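Local atomic coordinates of CRISPR-associated protein,CRISPR-associated endonuclease Cas9 (Corynebacterium diphtheriae, PDB entry 6JOO), a protein that cleaves, in its natural form, invading double-stranded DNA at sites complementary to its guide RNA, using two endonuclease domains, as part of CRISPR adaptive immunity in bacteria. Residues A[37-42]-A[645-650]; A[843-848]-A[864-869]. All blocks are in the same frame, centred on the assembly; numbering follows the deposited sequence.

How the contacts relate
Strand 30-40, near the N terminus, closes its contact only after an excursion of 602 residues, which holds the largely helical lobe and the engineered join of the fusion, when 645-650 returns beside 37-42 (contact 1). After the beta-hairpin and Topo-homology regions the chain reaches the C-terminal domain, where contact 2 spans just 15 residues, nearly all of them strand. The two closures are in series and neither encloses nor crosses the other. In space they abut, their centres about 13 Å apart: Leu864 CD2 packs at 3.5 Å on Val646 O. The RuvC sheet edge is thereby tied to the C-terminal domain, with Arg567 bonded to both Ser38 and Gln865.

Contact 1 (A[37-42]-A[645-650]); sequences VSHIHD and VVMSNV. With nucleotides of chain B.
The edge of the His39 imidazole faces the Asn649 amide: CG of Asn649 lies in the ring plane, 3.7 Å from NE2 of His39, and the two planes stand 74° apart. The carbonyl O of Met647 approaches the ring obliquely, while the selenomethionine methyl CE of Met647 reaches CD2 of His39 at 4.1 Å. These side chains lie on one face of a parallel strand pairing at the margin of the sheet of the RuvC nuclease domain, which has an RNase H-like fold; strand 645-647 is added there beside strand 30-40. The strands lie on opposite sides of the engineered join and come together in the discontinuous RuvC-like domain.

The backbone shows how a parallel edge strand is zipped in. Ser38 N donates to Val645 O at 2.8 Å, and Ile40 N to Met647 O at 3.0 Å, both nearly straight; between them Met647 N makes only a weak bond to Ser38 O. One face of the sheet carries Val37, His39, Val645 and Met647, whose extended side chain brings CE within 4.0 Å of Val37 CG1. CG of His39 is anti to the backbone N (chi1 -172°), which swings the ring out from the sheet, where its NE2 end meets Asn649. On the other face Val646 CG1 meets Ile40 CG1, and Ser38 OG is hydrogen-bonded to Ala571 N and Arg567 O. Just past the strand, Ser648 OG lies 3.0 Å from Ile40 O.

Beyond the strands the segments diverge around a guanosine of the bound RNA, G77 of chain B. Asp42, paired through its carboxylate with Arg474, offers its backbone N to O6 of the base, and the ribose is held from 645-650: O2' of G77 donates to Val650 O at 2.6 Å.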
loop_
_atom_site.group_PDB
_atom_site.type_symbol
_atom_site.label_atom_id
_atom_site.label_comp_id
_atom_site.label_asym_id
_atom_site.label_seq_id
_atom_site.Cartn_x
_atom_site.Cartn_y
_atom_site.Cartn_z
ATOM N N VAL A 37 12.316 -26.184 -0.244
ATOM C CA VAL A 37 11.916 -24.983 -0.965
ATOM C C VAL A 37 12.498 -23.767 -0.259
ATOM O O VAL A 37 12.303 -23.594 0.950
ATOM C CB VAL A 37 10.385 -24.866 -1.075
ATOM C CG1 VAL A 37 9.989 -23.470 -1.520
ATOM C CG2 VAL A 37 9.844 -25.915 -2.042
ATOM N N SER A 38 13.221 -22.933 -1.008
ATOM C CA SER A 38 13.677 -21.624 -0.541
ATOM C C SER A 38 12.807 -20.587 -1.244
ATOM O O SER A 38 13.121 -20.126 -2.340
ATOM C CB SER A 38 15.160 -21.415 -0.835
ATOM O OG SER A 38 15.969 -22.346 -0.138
ATOM N N HIS A 39 11.694 -20.229 -0.607
ATOM C CA HIS A 39 10.732 -19.319 -1.214
ATOM C C HIS A 39 11.163 -17.873 -1.002
ATOM O O HIS A 39 11.435 -17.456 0.128
ATOM C CB HIS A 39 9.339 -19.546 -0.628
ATOM C CG HIS A 39 8.257 -18.784 -1.326
ATOM N ND1 HIS A 39 7.841 -17.535 -0.916
ATOM C CD2 HIS A 39 7.504 -19.096 -2.409
ATOM C CE1 HIS A 39 6.878 -17.111 -1.715
ATOM N NE2 HIS A 39 6.655 -18.038 -2.629
ATOM N N ILE A 40 11.215 -17.111 -2.089
ATOM C CA ILE A 40 11.603 -15.706 -2.059
ATOM C C ILE A 40 10.364 -14.852 -2.294
ATOM O O ILE A 40 9.514 -15.189 -3.128
ATOM C CB ILE A 40 12.691 -15.410 -3.109
ATOM C CG1 ILE A 40 13.787 -16.481 -3.063
ATOM C CG2 ILE A 40 13.279 -14.028 -2.891
ATOM C CD1 ILE A 40 14.683 -16.423 -1.832
ATOM N N HIS A 41 10.257 -13.751 -1.553
ATOM C CA HIS A 41 9.149 -12.819 -1.697
ATOM C C HIS A 41 9.677 -11.393 -1.777
ATOM O O HIS A 41 10.796 -11.093 -1.352
ATOM C CB HIS A 41 8.137 -12.952 -0.546
ATOM C CG HIS A 41 8.732 -12.762 0.815
ATOM N ND1 HIS A 41 8.912 -11.520 1.383
ATOM C CD2 HIS A 41 9.182 -13.659 1.724
ATOM C CE1 HIS A 41 9.449 -11.657 2.582
ATOM N NE2 HIS A 41 9.622 -12.945 2.813
ATOM N N ASP A 42 8.848 -10.515 -2.338
ATOM C CA ASP A 42 9.180 -9.111 -2.539
ATOM C C ASP A 42 8.878 -8.247 -1.321
ATOM O O ASP A 42 8.931 -7.016 -1.426
ATOM C CB ASP A 42 8.424 -8.568 -3.755
ATOM C CG ASP A 42 6.922 -8.794 -3.659
ATOM O OD1 ASP A 42 6.479 -9.429 -2.679
ATOM O OD2 ASP A 42 6.187 -8.337 -4.562
ATOM N N VAL A 645 14.769 -26.474 -4.375
ATOM C CA VAL A 645 14.000 -25.598 -5.249
ATOM C C VAL A 645 14.019 -24.184 -4.681
ATOM O O VAL A 645 13.607 -23.959 -3.537
ATOM C CB VAL A 645 12.562 -26.109 -5.423
ATOM C CG1 VAL A 645 11.692 -25.042 -6.063
ATOM C CG2 VAL A 645 12.558 -27.371 -6.268
ATOM N N VAL A 646 14.502 -23.236 -5.481
ATOM C CA VAL A 646 14.405 -21.811 -5.188
ATOM C C VAL A 646 13.340 -21.239 -6.111
ATOM O O VAL A 646 13.493 -21.282 -7.338
ATOM C CB VAL A 646 15.747 -21.091 -5.389
ATOM C CG1 VAL A 646 15.645 -19.649 -4.925
ATOM C CG2 VAL A 646 16.856 -21.818 -4.658
HETATM N N MSE A 647 12.263 -20.713 -5.529
HETATM C CA MSE A 647 11.150 -20.210 -6.329
HETATM C C MSE A 647 10.443 -19.004 -5.716
HETATM O O MSE A 647 10.632 -18.683 -4.540
HETATM C CB MSE A 647 10.124 -21.315 -6.556
HETATM C CG MSE A 647 9.326 -21.660 -5.318
HETATM SE SE MSE A 647 7.874 -22.876 -5.737
HETATM C CE MSE A 647 6.934 -22.814 -4.028
ATOM N N SER A 648 9.616 -18.350 -6.531
ATOM C CA SER A 648 8.824 -17.207 -6.103
ATOM C C SER A 648 7.525 -17.200 -6.893
ATOM O O SER A 648 7.429 -17.790 -7.972
ATOM C CB SER A 648 9.578 -15.888 -6.307
ATOM O OG SER A 648 10.846 -15.925 -5.678
ATOM N N ASN A 649 6.522 -16.528 -6.339
ATOM C CA ASN A 649 5.243 -16.407 -7.015
ATOM C C ASN A 649 5.316 -15.332 -8.093
ATOM O O ASN A 649 6.230 -14.505 -8.124
ATOM C CB ASN A 649 4.135 -16.079 -6.019
ATOM C CG ASN A 649 3.940 -17.170 -4.989
ATOM O OD1 ASN A 649 4.656 -18.172 -4.985
ATOM N ND2 ASN A 649 2.970 -16.980 -4.106
ATOM N N VAL A 650 4.337 -15.360 -8.991
ATOM C CA VAL A 650 4.257 -14.390 -10.070
ATOM C C VAL A 650 2.914 -13.688 -9.982
ATOM O O VAL A 650 1.966 -14.182 -9.370
ATOM C CB VAL A 650 4.458 -15.038 -11.455
ATOM C CG1 VAL A 650 5.744 -15.838 -11.473
ATOM C CG2 VAL A 650 3.265 -15.912 -11.826
ATOM P P G B 77 -1.745 -12.695 -3.218
ATOM O OP1 G B 77 -3.010 -12.934 -3.959
ATOM O OP2 G B 77 -0.853 -13.831 -2.868
ATOM O "O5'" G B 77 -0.828 -11.653 -4.005
ATOM C "C5'" G B 77 -1.296 -11.007 -5.186
ATOM C "C4'" G B 77 -0.514 -11.410 -6.418
ATOM O "O4'" G B 77 0.900 -11.147 -6.212
ATOM C "C3'" G B 77 -0.620 -12.879 -6.834
ATOM O "O3'" G B 77 -0.625 -12.959 -8.257
ATOM C "C2'" G B 77 0.680 -13.472 -6.308
ATOM O "O2'" G B 77 1.109 -14.634 -6.983
ATOM C "C1'" G B 77 1.640 -12.310 -6.519
ATOM N N9 G B 77 2.831 -12.342 -5.674
ATOM C C8 G B 77 2.908 -12.624 -4.334
ATOM N N7 G B 77 4.128 -12.568 -3.879
ATOM C C5 G B 77 4.895 -12.228 -4.985
ATOM C C6 G B 77 6.292 -12.019 -5.110
ATOM O O6 G B 77 7.157 -12.103 -4.229
ATOM N N1 G B 77 6.650 -11.688 -6.416
ATOM C C2 G B 77 5.772 -11.569 -7.468
ATOM N N2 G B 77 6.301 -11.240 -8.656
ATOM N N3 G B 77 4.467 -11.761 -7.363
ATOM C C4 G B 77 4.106 -12.084 -6.103
#

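Contact 2 (A[843-848]-A[864-869]); sequences GTIRRW and LQMSKE
Arg847 and Leu864 meet through a single backbone hydrogen bond, in which Leu864 N donates to Arg847 O at 3.1 Å with an N-H...O angle of 166°. Segment 843-848 runs from loop into the start of strand 847-855, whereas 864-869 is irregular, so the pairing ends here: Trp848 and Leu864 have the nearest CA atoms, 4.6 Å apart, and the chains then separate.

Side chains add to the join around that bond. Leu864 points at the other segment, its CB resting on Arg847 O at 3.5 Å and its CD2 against Arg847 CB. Further along, Gln865 NE2 lies near the plane of the Arg847 guanidinium, at its edge, and approaches Arg847 CD at 4.1 Å; the amide and guanidinium planes are turned by 52°. That amide is held by a hydrogen bond to Asp642, which the arginine itself reaches only through a long, weak ion pair. Ile845 and the selenomethionine Met866 touch tip to tip, CD1 to CE at 3.7 Å, the long side chain of Met866 being extended beyond CG (chi2 170°), while Leu842 of helix 833-842 packs on it too. Within 843-848, Trp848 NE1 bonds Ile845 O at 2.9 Å from above the carbonyl plane, and Ile845 CG2 sits over one face of the indole, toward its rim.

These polar and apolar contacts lie at the open end of the beta hairpin formed by strands 847-855 and 858-863, at the margin of the antiparallel sheet of the Cas9 C-terminal domain.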
loop_
_atom_site.group_PDB
_atom_site.type_symbol
_atom_site.label_atom_id
_atom_site.label_comp_id
_atom_site.label_asym_id
_atom_site.label_seq_id
_atom_site.Cartn_x
_atom_site.Cartn_y
_atom_site.Cartn_z
ATOM N N GLY A 843 30.773 -21.791 -11.218
ATOM C CA GLY A 843 30.159 -22.940 -11.844
ATOM C C GLY A 843 29.111 -22.537 -12.869
ATOM O O GLY A 843 28.573 -21.427 -12.857
ATOM N N THR A 844 28.822 -23.467 -13.777
ATOM C CA THR A 844 27.854 -23.208 -14.834
ATOM C C THR A 844 26.485 -22.896 -14.241
ATOM O O THR A 844 25.996 -23.609 -13.361
ATOM C CB THR A 844 27.769 -24.413 -15.769
ATOM O OG1 THR A 844 29.057 -24.653 -16.349
ATOM C CG2 THR A 844 26.759 -24.160 -16.879
ATOM N N ILE A 845 25.871 -21.816 -14.719
ATOM C CA ILE A 845 24.577 -21.352 -14.232
ATOM C C ILE A 845 23.553 -21.616 -15.325
ATOM O O ILE A 845 23.551 -20.940 -16.362
ATOM C CB ILE A 845 24.612 -19.866 -13.856
ATOM C CG1 ILE A 845 25.813 -19.573 -12.956
ATOM C CG2 ILE A 845 23.311 -19.458 -13.187
ATOM C CD1 ILE A 845 26.056 -18.099 -12.719
ATOM N N ARG A 846 22.677 -22.595 -15.104
ATOM C CA ARG A 846 21.652 -22.919 -16.082
ATOM C C ARG A 846 20.247 -22.544 -15.635
ATOM O O ARG A 846 19.324 -22.605 -16.452
ATOM C CB ARG A 846 21.700 -24.414 -16.435
ATOM C CG ARG A 846 21.595 -25.353 -15.251
ATOM C CD ARG A 846 21.957 -26.779 -15.650
ATOM N NE ARG A 846 21.065 -27.319 -16.673
ATOM C CZ ARG A 846 19.973 -28.031 -16.413
ATOM N NH1 ARG A 846 19.221 -28.485 -17.406
ATOM N NH2 ARG A 846 19.632 -28.291 -15.157
ATOM N N ARG A 847 20.058 -22.140 -14.381
ATOM C CA ARG A 847 18.757 -21.708 -13.883
ATOM C C ARG A 847 18.779 -20.199 -13.670
ATOM O O ARG A 847 19.533 -19.697 -12.828
ATOM C CB ARG A 847 18.391 -22.436 -12.588
ATOM C CG ARG A 847 18.206 -23.936 -12.752
ATOM C CD ARG A 847 17.177 -24.482 -11.774
ATOM N NE ARG A 847 17.244 -25.938 -11.677
ATOM C CZ ARG A 847 16.522 -26.778 -12.411
ATOM N NH1 ARG A 847 16.664 -28.086 -12.248
ATOM N NH2 ARG A 847 15.661 -26.315 -13.305
ATOM N N TRP A 848 17.943 -19.484 -14.424
ATOM C CA TRP A 848 17.896 -18.030 -14.389
ATOM C C TRP A 848 16.481 -17.560 -14.082
ATOM O O TRP A 848 15.509 -18.304 -14.234
ATOM C CB TRP A 848 18.374 -17.422 -15.713
ATOM C CG TRP A 848 19.803 -17.732 -16.028
ATOM C CD1 TRP A 848 20.293 -18.889 -16.559
ATOM C CD2 TRP A 848 20.931 -16.875 -15.823
ATOM N NE1 TRP A 848 21.656 -18.806 -16.698
ATOM C CE2 TRP A 848 22.073 -17.578 -16.254
ATOM C CE3 TRP A 848 21.087 -15.579 -15.320
ATOM C CZ2 TRP A 848 23.354 -17.032 -16.198
ATOM C CZ3 TRP A 848 22.360 -15.037 -15.262
ATOM C CH2 TRP A 848 23.477 -15.763 -15.700
ATOM N N LEU A 864 19.188 -17.512 -10.645
ATOM C CA LEU A 864 18.011 -17.770 -9.817
ATOM C C LEU A 864 18.387 -18.043 -8.365
ATOM O O LEU A 864 17.714 -17.560 -7.445
ATOM C CB LEU A 864 17.209 -18.943 -10.388
ATOM C CG LEU A 864 16.091 -19.553 -9.532
ATOM C CD1 LEU A 864 15.028 -18.517 -9.182
ATOM C CD2 LEU A 864 15.460 -20.755 -10.228
ATOM N N GLN A 865 19.455 -18.806 -8.137
ATOM C CA GLN A 865 19.777 -19.337 -6.819
ATOM C C GLN A 865 20.765 -18.470 -6.045
ATOM O O GLN A 865 21.360 -18.949 -5.072
ATOM C CB GLN A 865 20.323 -20.763 -6.950
ATOM C CG GLN A 865 19.367 -21.752 -7.607
ATOM C CD GLN A 865 20.047 -23.052 -8.006
ATOM O OE1 GLN A 865 21.271 -23.117 -8.123
ATOM N NE2 GLN A 865 19.252 -24.095 -8.217
HETATM N N MSE A 866 20.951 -17.214 -6.437
HETATM C CA MSE A 866 21.957 -16.386 -5.772
HETATM C C MSE A 866 21.415 -15.057 -5.254
HETATM O O MSE A 866 20.440 -14.520 -5.777
HETATM C CB MSE A 866 23.130 -16.129 -6.713
HETATM C CG MSE A 866 23.809 -17.399 -7.152
HETATM SE SE MSE A 866 25.099 -17.127 -8.561
HETATM C CE MSE A 866 25.068 -18.936 -9.294
ATOM N N SER A 867 22.065 -14.540 -4.217
ATOM C CA SER A 867 21.685 -13.295 -3.576
ATOM C C SER A 867 22.871 -12.339 -3.581
ATOM O O SER A 867 24.029 -12.753 -3.657
ATOM C CB SER A 867 21.207 -13.543 -2.140
ATOM O OG SER A 867 20.677 -12.361 -1.567
ATOM N N LYS A 868 22.565 -11.044 -3.499
ATOM C CA LYS A 868 23.611 -10.029 -3.565
ATOM C C LYS A 868 24.433 -9.973 -2.283
ATOM O O LYS A 868 25.607 -9.588 -2.321
ATOM C CB LYS A 868 22.997 -8.659 -3.843
ATOM C CG LYS A 868 22.021 -8.633 -5.002
ATOM C CD LYS A 868 21.400 -7.257 -5.157
ATOM C CE LYS A 868 20.762 -6.791 -3.860
ATOM N NZ LYS A 868 20.171 -5.431 -3.991
ATOM N N GLU A 869 23.837 -10.340 -1.145
ATOM C CA GLU A 869 24.521 -10.229 0.140
ATOM C C GLU A 869 25.734 -11.145 0.239
ATOM O O GLU A 869 26.624 -10.889 1.057
ATOM C CB GLU A 869 23.545 -10.532 1.281
ATOM C CG GLU A 869 22.574 -9.399 1.611
ATOM C CD GLU A 869 21.401 -9.305 0.648
ATOM O OE1 GLU A 869 21.463 -9.913 -0.440
ATOM O OE2 GLU A 869 20.412 -8.620 0.983
#